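Local atomic coordinates of CHAD domain protein (Streptomyces chartreusis, PDB entry 6RN5), a protein that probably binds polyphosphate as a phosin of the CHAD-domain family and also binds copper ions. Residues A[100-112]-A[179-191]. Sequence-based numbering, arbitrary orientation.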
ATOM      1  N   ALA A 100       4.215 -29.567 -10.090  1.00 41.13           N
ATOM      2  CA  ALA A 100       4.364 -28.109  -9.903  1.00 46.98           C
ATOM      3  C   ALA A 100       4.632 -27.707  -8.427  1.00 43.33           C
ATOM      4  O   ALA A 100       5.302 -26.709  -8.153  1.00 38.97           O
ATOM      5  CB  ALA A 100       3.120 -27.395 -10.441  1.00 43.95           C
ATOM      6  N   MET A 101       4.147 -28.518  -7.493  1.00 43.77           N
ATOM      7  CA  MET A 101       4.018 -28.092  -6.094  1.00 42.60           C
ATOM      8  C   MET A 101       5.323 -27.698  -5.429  1.00 40.02           C
ATOM      9  O   MET A 101       5.440 -26.612  -4.850  1.00 35.69           O
ATOM     10  CB  MET A 101       3.269 -29.133  -5.300  1.00 46.94           C
ATOM     11  CG  MET A 101       1.762 -28.951  -5.439  1.00 56.38           C
ATOM     12  SD  MET A 101       0.974 -27.682  -4.370  1.00 68.60           S
ATOM     13  CE  MET A 101       2.090 -26.273  -4.343  1.00 62.24           C
ATOM     14  N   GLU A 102       6.325 -28.541  -5.548  1.00 37.06           N
ATOM     15  CA  GLU A 102       7.594 -28.215  -4.910  1.00 40.65           C
ATOM     16  C   GLU A 102       8.060 -26.811  -5.308  1.00 38.47           C
ATOM     17  O   GLU A 102       8.314 -25.962  -4.460  1.00 36.74           O
ATOM     18  CB  GLU A 102       8.662 -29.260  -5.216  1.00 41.29           C
ATOM     19  CG  GLU A 102       9.985 -28.937  -4.565  1.00 46.87           C
ATOM     20  CD  GLU A 102      11.082 -29.932  -4.888  1.00 50.53           C
ATOM     21  OE1 GLU A 102      10.846 -30.922  -5.639  1.00 50.12           O
ATOM     22  OE2 GLU A 102      12.184 -29.703  -4.368  1.00 50.10           O
ATOM     23  N   HIS A 103       8.137 -26.582  -6.609  1.00 39.70           N
ATOM     24  CA  HIS A 103       8.556 -25.300  -7.194  1.00 41.89           C
ATOM     25  C   HIS A 103       7.678 -24.106  -6.739  1.00 35.08           C
ATOM     26  O   HIS A 103       8.190 -23.065  -6.422  1.00 35.68           O
ATOM     27  CB  HIS A 103       8.565 -25.430  -8.749  1.00 47.31           C
ATOM     28  CG  HIS A 103       8.444 -24.127  -9.480  1.00 54.19           C
ATOM     29  ND1 HIS A 103       9.516 -23.271  -9.669  1.00 59.53           N
ATOM     30  CD2 HIS A 103       7.372 -23.526 -10.059  1.00 64.21           C
ATOM     31  CE1 HIS A 103       9.106 -22.203 -10.330  1.00 62.54           C
ATOM     32  NE2 HIS A 103       7.813 -22.334 -10.588  1.00 61.42           N
ATOM     33  N   ALA A 104       6.358 -24.270  -6.713  1.00 32.07           N
ATOM     34  CA  ALA A 104       5.501 -23.206  -6.275  1.00 33.47           C
ATOM     35  C   ALA A 104       5.880 -22.749  -4.840  1.00 31.57           C
ATOM     36  O   ALA A 104       5.949 -21.550  -4.540  1.00 34.30           O
ATOM     37  CB  ALA A 104       4.019 -23.638  -6.391  1.00 31.83           C
ATOM     38  N   TYR A 105       6.112 -23.705  -3.953  1.00 32.87           N
ATOM     39  CA  TYR A 105       6.492 -23.389  -2.564  1.00 32.89           C
ATOM     40  C   TYR A 105       7.849 -22.728  -2.505  1.00 32.12           C
ATOM     41  O   TYR A 105       8.036 -21.716  -1.763  1.00 29.35           O
ATOM     42  CB  TYR A 105       6.466 -24.615  -1.656  1.00 30.29           C
ATOM     43  CG  TYR A 105       5.061 -25.099  -1.362  1.00 32.62           C
ATOM     44  CD1 TYR A 105       4.124 -24.263  -0.775  1.00 32.88           C
ATOM     45  CD2 TYR A 105       4.675 -26.411  -1.642  1.00 32.81           C
ATOM     46  CE1 TYR A 105       2.844 -24.708  -0.503  1.00 33.94           C
ATOM     47  CE2 TYR A 105       3.393 -26.854  -1.374  1.00 31.17           C
ATOM     48  CZ  TYR A 105       2.497 -26.000  -0.820  1.00 34.20           C
ATOM     49  OH  TYR A 105       1.244 -26.442  -0.522  1.00 39.42           O
ATOM     50  N   THR A 106       8.760 -23.196  -3.350  1.00 34.77           N
ATOM     51  CA  THR A 106      10.114 -22.588  -3.423  1.00 36.62           C
ATOM     52  C   THR A 106      10.063 -21.157  -3.910  1.00 39.10           C
ATOM     53  O   THR A 106      10.705 -20.291  -3.349  1.00 42.22           O
ATOM     54  CB  THR A 106      11.019 -23.380  -4.372  1.00 39.51           C
ATOM     55  OG1 THR A 106      10.990 -24.766  -4.010  1.00 38.14           O
ATOM     56  CG2 THR A 106      12.456 -22.849  -4.331  1.00 37.05           C
ATOM     57  N   ALA A 107       9.291 -20.888  -4.959  1.00 38.92           N
ATOM     58  CA  ALA A 107       9.231 -19.518  -5.487  1.00 38.74           C
ATOM     59  C   ALA A 107       8.473 -18.584  -4.520  1.00 38.68           C
ATOM     60  O   ALA A 107       8.826 -17.416  -4.343  1.00 36.83           O
ATOM     61  CB  ALA A 107       8.574 -19.507  -6.850  1.00 37.23           C
ATOM     62  N   ARG A 108       7.419 -19.111  -3.896  1.00 36.38           N
ATOM     63  CA  ARG A 108       6.663 -18.323  -2.923  1.00 35.22           C
ATOM     64  C   ARG A 108       7.549 -17.857  -1.739  1.00 30.54           C
ATOM     65  O   ARG A 108       7.476 -16.727  -1.305  1.00 32.28           O
ATOM     66  CB  ARG A 108       5.481 -19.151  -2.465  1.00 34.27           C
ATOM     67  CG  ARG A 108       4.532 -18.450  -1.557  1.00 32.41           C
ATOM     68  CD  ARG A 108       3.305 -19.309  -1.423  1.00 33.77           C
ATOM     69  NE  ARG A 108       2.784 -19.579  -2.760  1.00 38.16           N
ATOM     70  CZ  ARG A 108       2.237 -20.732  -3.157  1.00 37.69           C
ATOM     71  NH1 ARG A 108       2.097 -21.758  -2.329  1.00 35.19           N
ATOM     72  NH2 ARG A 108       1.801 -20.840  -4.401  1.00 34.95           N
ATOM     73  N   LEU A 109       8.395 -18.723  -1.225  1.00 33.08           N
ATOM     74  CA  LEU A 109       9.260 -18.341  -0.119  1.00 34.33           C
ATOM     75  C   LEU A 109      10.166 -17.215  -0.540  1.00 37.57           C
ATOM     76  O   LEU A 109      10.276 -16.170   0.133  1.00 35.12           O
ATOM     77  CB  LEU A 109      10.096 -19.534   0.358  1.00 33.45           C
ATOM     78  CG  LEU A 109      11.137 -19.255   1.456  1.00 35.60           C
ATOM     79  CD1 LEU A 109      10.535 -18.509   2.650  1.00 34.33           C
ATOM     80  CD2 LEU A 109      11.794 -20.541   1.940  1.00 34.48           C
ATOM     81  N   GLU A 110      10.812 -17.413  -1.678  1.00 39.51           N
ATOM     82  CA  GLU A 110      11.669 -16.371  -2.236  1.00 41.27           C
ATOM     83  C   GLU A 110      10.969 -15.019  -2.433  1.00 40.92           C
ATOM     84  O   GLU A 110      11.492 -13.963  -2.045  1.00 39.99           O
ATOM     85  CB  GLU A 110      12.215 -16.846  -3.554  1.00 47.09           C
ATOM     86  CG  GLU A 110      13.002 -15.762  -4.239  1.00 60.31           C
ATOM     87  CD  GLU A 110      14.206 -16.300  -4.957  1.00 70.12           C
ATOM     88  OE1 GLU A 110      14.082 -17.406  -5.558  1.00 73.98           O
ATOM     89  OE2 GLU A 110      15.256 -15.596  -4.913  1.00 76.69           O
ATOM     90  N   ARG A 111       9.790 -15.050  -3.038  1.00 34.99           N
ATOM     91  CA  ARG A 111       9.022 -13.850  -3.251  1.00 35.40           C
ATOM     92  C   ARG A 111       8.765 -13.185  -1.905  1.00 36.75           C
ATOM     93  O   ARG A 111       8.923 -11.965  -1.754  1.00 36.14           O
ATOM     94  CB  ARG A 111       7.698 -14.211  -3.953  1.00 36.23           C
ATOM     95  CG  ARG A 111       6.606 -13.172  -3.859  1.00 38.40           C
ATOM     96  CD  ARG A 111       5.346 -13.582  -4.633  1.00 39.48           C
ATOM     97  NE  ARG A 111       5.506 -13.275  -6.047  1.00 39.51           N
ATOM     98  CZ  ARG A 111       5.236 -12.108  -6.621  1.00 36.09           C
ATOM     99  NH1 ARG A 111       4.679 -11.092  -5.955  1.00 31.88           N
ATOM    100  NH2 ARG A 111       5.451 -11.995  -7.913  1.00 36.69           N
ATOM    101  N   LEU A 112       8.390 -13.972  -0.898  1.00 33.19           N
ATOM    102  CA  LEU A 112       8.072 -13.373   0.388  1.00 31.84           C
ATOM    103  C   LEU A 112       9.313 -12.839   1.121  1.00 32.56           C
ATOM    104  O   LEU A 112       9.287 -11.742   1.713  1.00 32.69           O
ATOM    105  CB  LEU A 112       7.293 -14.355   1.257  1.00 32.21           C
ATOM    106  CG  LEU A 112       5.849 -14.636   0.787  1.00 34.64           C
ATOM    107  CD1 LEU A 112       5.254 -15.888   1.417  1.00 34.98           C
ATOM    108  CD2 LEU A 112       4.890 -13.485   1.027  1.00 34.51           C
ATOM    109  N   LEU A 179       8.030 -18.071   7.978  1.00 29.55           N
ATOM    110  CA  LEU A 179       7.703 -18.465   6.624  1.00 30.61           C
ATOM    111  C   LEU A 179       8.755 -19.416   6.025  1.00 29.98           C
ATOM    112  O   LEU A 179       8.435 -20.360   5.300  1.00 28.35           O
ATOM    113  CB  LEU A 179       7.551 -17.216   5.757  1.00 28.56           C
ATOM    114  CG  LEU A 179       6.336 -16.346   6.111  1.00 29.25           C
ATOM    115  CD1 LEU A 179       6.486 -14.980   5.502  1.00 28.73           C
ATOM    116  CD2 LEU A 179       5.023 -16.958   5.634  1.00 29.96           C
ATOM    117  N   ASP A 180      10.022 -19.144   6.277  1.00 31.01           N
ATOM    118  CA  ASP A 180      11.056 -20.070   5.859  1.00 32.06           C
ATOM    119  C   ASP A 180      10.810 -21.494   6.407  1.00 34.98           C
ATOM    120  O   ASP A 180      10.859 -22.470   5.666  1.00 31.75           O
ATOM    121  CB  ASP A 180      12.407 -19.526   6.318  1.00 38.17           C
ATOM    122  CG  ASP A 180      13.582 -20.330   5.805  1.00 38.30           C
ATOM    123  OD1 ASP A 180      13.426 -21.380   5.190  1.00 47.85           O
ATOM    124  OD2 ASP A 180      14.698 -19.898   6.036  1.00 54.00           O
ATOM    125  N   ARG A 181      10.506 -21.601   7.703  1.00 35.71           N
ATOM    126  CA  ARG A 181      10.161 -22.881   8.297  1.00 39.30           C
ATOM    127  C   ARG A 181       8.923 -23.490   7.655  1.00 35.55           C
ATOM    128  O   ARG A 181       8.958 -24.622   7.201  1.00 34.44           O
ATOM    129  CB  ARG A 181       9.955 -22.754   9.827  1.00 45.04           C
ATOM    130  CG  ARG A 181       9.641 -24.075  10.529  1.00 51.95           C
ATOM    131  CD  ARG A 181       9.461 -23.956  12.053  1.00 64.33           C
ATOM    132  NE  ARG A 181       8.320 -24.785  12.504  1.00 77.19           N
ATOM    133  CZ  ARG A 181       8.347 -26.089  12.857  1.00 76.58           C
ATOM    134  NH1 ARG A 181       9.493 -26.785  12.861  1.00 71.41           N
ATOM    135  NH2 ARG A 181       7.197 -26.705  13.225  1.00 64.14           N
ATOM    136  N   GLN A 182       7.832 -22.748   7.610  1.00 32.22           N
ATOM    137  CA  GLN A 182       6.581 -23.278   7.092  1.00 33.76           C
ATOM    138  C   GLN A 182       6.603 -23.697   5.614  1.00 32.85           C
ATOM    139  O   GLN A 182       6.156 -24.764   5.244  1.00 30.14           O
ATOM    140  CB  GLN A 182       5.460 -22.290   7.353  1.00 35.91           C
ATOM    141  CG  GLN A 182       5.080 -22.217   8.842  1.00 39.84           C
ATOM    142  CD  GLN A 182       3.889 -21.292   9.079  1.00 43.95           C
ATOM    143  OE1 GLN A 182       3.378 -20.626   8.130  1.00 39.46           O
ATOM    144  NE2 GLN A 182       3.433 -21.232  10.341  1.00 38.12           N
ATOM    145  N   LEU A 183       7.133 -22.834   4.783  1.00 34.77           N
ATOM    146  CA  LEU A 183       7.219 -23.110   3.360  1.00 33.40           C
ATOM    147  C   LEU A 183       8.278 -24.140   3.017  1.00 29.91           C
ATOM    148  O   LEU A 183       8.139 -24.853   2.036  1.00 29.36           O
ATOM    149  CB  LEU A 183       7.413 -21.807   2.600  1.00 33.38           C
ATOM    150  CG  LEU A 183       6.121 -20.949   2.643  1.00 35.01           C
ATOM    151  CD1 LEU A 183       6.391 -19.511   2.220  1.00 36.85           C
ATOM    152  CD2 LEU A 183       5.042 -21.537   1.723  1.00 36.35           C
ATOM    153  N   THR A 184       9.304 -24.259   3.828  1.00 30.78           N
ATOM    154  CA  THR A 184      10.287 -25.309   3.643  1.00 30.55           C
ATOM    155  C   THR A 184       9.725 -26.672   3.949  1.00 31.54           C
ATOM    156  O   THR A 184       9.948 -27.624   3.214  1.00 30.22           O
ATOM    157  CB  THR A 184      11.509 -25.091   4.527  1.00 31.73           C
ATOM    158  OG1 THR A 184      12.145 -23.892   4.093  1.00 33.01           O
ATOM    159  CG2 THR A 184      12.523 -26.245   4.354  1.00 33.14           C
ATOM    160  N   LEU A 185       9.002 -26.778   5.053  1.00 32.55           N
ATOM    161  CA  LEU A 185       8.264 -27.994   5.318  1.00 33.12           C
ATOM    162  C   LEU A 185       7.349 -28.357   4.173  1.00 32.31           C
ATOM    163  O   LEU A 185       7.292 -29.535   3.787  1.00 32.84           O
ATOM    164  CB  LEU A 185       7.459 -27.916   6.635  1.00 32.87           C
ATOM    165  CG  LEU A 185       8.356 -27.900   7.874  1.00 34.38           C
ATOM    166  CD1 LEU A 185       7.541 -27.511   9.110  1.00 36.35           C
ATOM    167  CD2 LEU A 185       9.078 -29.236   8.042  1.00 35.20           C
ATOM    168  N   ALA A 186       6.560 -27.384   3.724  1.00 32.68           N
ATOM    169  CA  ALA A 186       5.609 -27.575   2.607  1.00 33.22           C
ATOM    170  C   ALA A 186       6.331 -28.112   1.356  1.00 32.74           C
ATOM    171  O   ALA A 186       5.860 -29.032   0.701  1.00 29.03           O
ATOM    172  CB  ALA A 186       4.918 -26.273   2.261  1.00 34.74           C
ATOM    173  N   ARG A 187       7.504 -27.545   1.088  1.00 31.65           N
ATOM    174  CA  ARG A 187       8.304 -27.892  -0.052  1.00 33.36           C
ATOM    175  C   ARG A 187       8.784 -29.327   0.055  1.00 33.59           C
ATOM    176  O   ARG A 187       8.602 -30.106  -0.879  1.00 39.44           O
ATOM    177  CB  ARG A 187       9.493 -26.944  -0.128  1.00 35.54           C
ATOM    178  CG  ARG A 187      10.578 -27.331  -1.118  1.00 40.24           C
ATOM    179  CD  ARG A 187      11.751 -26.374  -1.025  1.00 46.19           C
ATOM    180  NE  ARG A 187      12.924 -26.923  -1.682  1.00 52.03           N
ATOM    181  CZ  ARG A 187      14.066 -26.270  -1.904  1.00 61.03           C
ATOM    182  NH1 ARG A 187      14.213 -25.003  -1.527  1.00 65.02           N
ATOM    183  NH2 ARG A 187      15.081 -26.902  -2.516  1.00 63.12           N
ATOM    184  N   THR A 188       9.419 -29.655   1.173  1.00 34.18           N
ATOM    185  CA  THR A 188       9.961 -30.991   1.430  1.00 33.96           C
ATOM    186  C   THR A 188       8.855 -32.009   1.376  1.00 33.10           C
ATOM    187  O   THR A 188       8.998 -33.094   0.777  1.00 29.21           O
ATOM    188  CB  THR A 188      10.673 -31.012   2.789  1.00 36.81           C
ATOM    189  OG1 THR A 188      11.756 -30.096   2.726  1.00 41.90           O
ATOM    190  CG2 THR A 188      11.286 -32.335   3.080  1.00 38.00           C
ATOM    191  N   ARG A 189       7.714 -31.657   1.946  1.00 31.27           N
ATOM    192  CA  ARG A 189       6.561 -32.559   1.843  1.00 32.59           C
ATOM    193  C   ARG A 189       6.103 -32.781   0.379  1.00 32.90           C
ATOM    194  O   ARG A 189       5.828 -33.926  -0.038  1.00 32.07           O
ATOM    195  CB  ARG A 189       5.416 -32.096   2.733  1.00 33.57           C
ATOM    196  CG  ARG A 189       4.143 -32.864   2.517  1.00 35.37           C
ATOM    197  CD  ARG A 189       3.203 -32.539   3.646  1.00 38.49           C
ATOM    198  NE  ARG A 189       1.927 -33.182   3.453  1.00 37.58           N
ATOM    199  CZ  ARG A 189       0.925 -33.113   4.318  1.00 44.66           C
ATOM    200  NH1 ARG A 189       1.031 -32.393   5.445  1.00 50.93           N
ATOM    201  NH2 ARG A 189      -0.198 -33.747   4.059  1.00 42.48           N
ATOM    202  N   ALA A 190       6.018 -31.687  -0.378  1.00 35.80           N
ATOM    203  CA  ALA A 190       5.691 -31.707  -1.797  1.00 31.29           C
ATOM    204  C   ALA A 190       6.693 -32.513  -2.584  1.00 30.22           C
ATOM    205  O   ALA A 190       6.317 -33.245  -3.500  1.00 28.79           O
ATOM    206  CB  ALA A 190       5.699 -30.304  -2.337  1.00 33.58           C
ATOM    207  N   HIS A 191       7.987 -32.333  -2.268  1.00 30.91           N
ATOM    208  CA  HIS A 191       9.036 -33.014  -2.997  1.00 31.86           C
ATOM    209  C   HIS A 191       8.872 -34.529  -2.832  1.00 35.31           C
ATOM    210  O   HIS A 191       8.890 -35.276  -3.814  1.00 35.08           O
ATOM    211  CB  HIS A 191      10.408 -32.576  -2.492  1.00 36.37           C
ATOM    212  CG  HIS A 191      11.561 -33.329  -3.090  1.00 41.52           C
ATOM    213  ND1 HIS A 191      12.057 -33.057  -4.351  1.00 47.70           N
ATOM    214  CD2 HIS A 191      12.346 -34.314  -2.583  1.00 43.85           C
ATOM    215  CE1 HIS A 191      13.099 -33.841  -4.586  1.00 48.33           C
ATOM    216  NE2 HIS A 191      13.291 -34.613  -3.530  1.00 45.54           N
TER
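E102 reaches across to A190, R187 and H191 in turn. Its CB lies 4.3 Å from the CB of A190, whose methyl is nearer still to the E102 backbone N. CG stands anti to the backbone N (chi1 180°), and its CH2 rests against CG of R187 at 3.8 Å. Beyond it the chain runs straight on, beside the similarly directed side chain of H191, and OE1 accepts a hydrogen bond from H191 ND1 (2.8 Å). The oxygen lies at the edge of the imidazole, in the ring plane, while the N-H comes in from above the carboxylate plane. OE2 forms a long salt bridge, 3.9 Å, with NE of R187. Cutting E102 back to an alanine is likely to leave H191 ND1 without its acceptor and R187 without this acidic neighbour.

R187 is extended from CG to NE, crossing T106, whose OG1 lies over one guanidinium face and donates a hydrogen bond to the E102 carbonyl oxygen. These polar groups line one border of an antiparallel pairing of helices 82-120 and 170-198, within the helical CHAD fold; the two segments' axes come within 8.0 Å.

In the middle, Y105 lays a ring face on A186, the methyl CB standing 3.6 Å from the ring centroid in a CH-pi contact. A190 CB meets the same ring at its edge, and L183 CD2 approaches obliquely. Next along, L183 and L109 form reciprocal knobs into holes: L183 sits among Y105, R108, L109 and L112, and L109 among L179, D180, L183 and T184. L109 CD1 reaches D180 CA at 3.6 Å. At the end nearer the copper site, L112 CD1 packs on L183 CD1, and L112 and L179 both touch L347 of helix 338-366, which also carries the copper ligand H348.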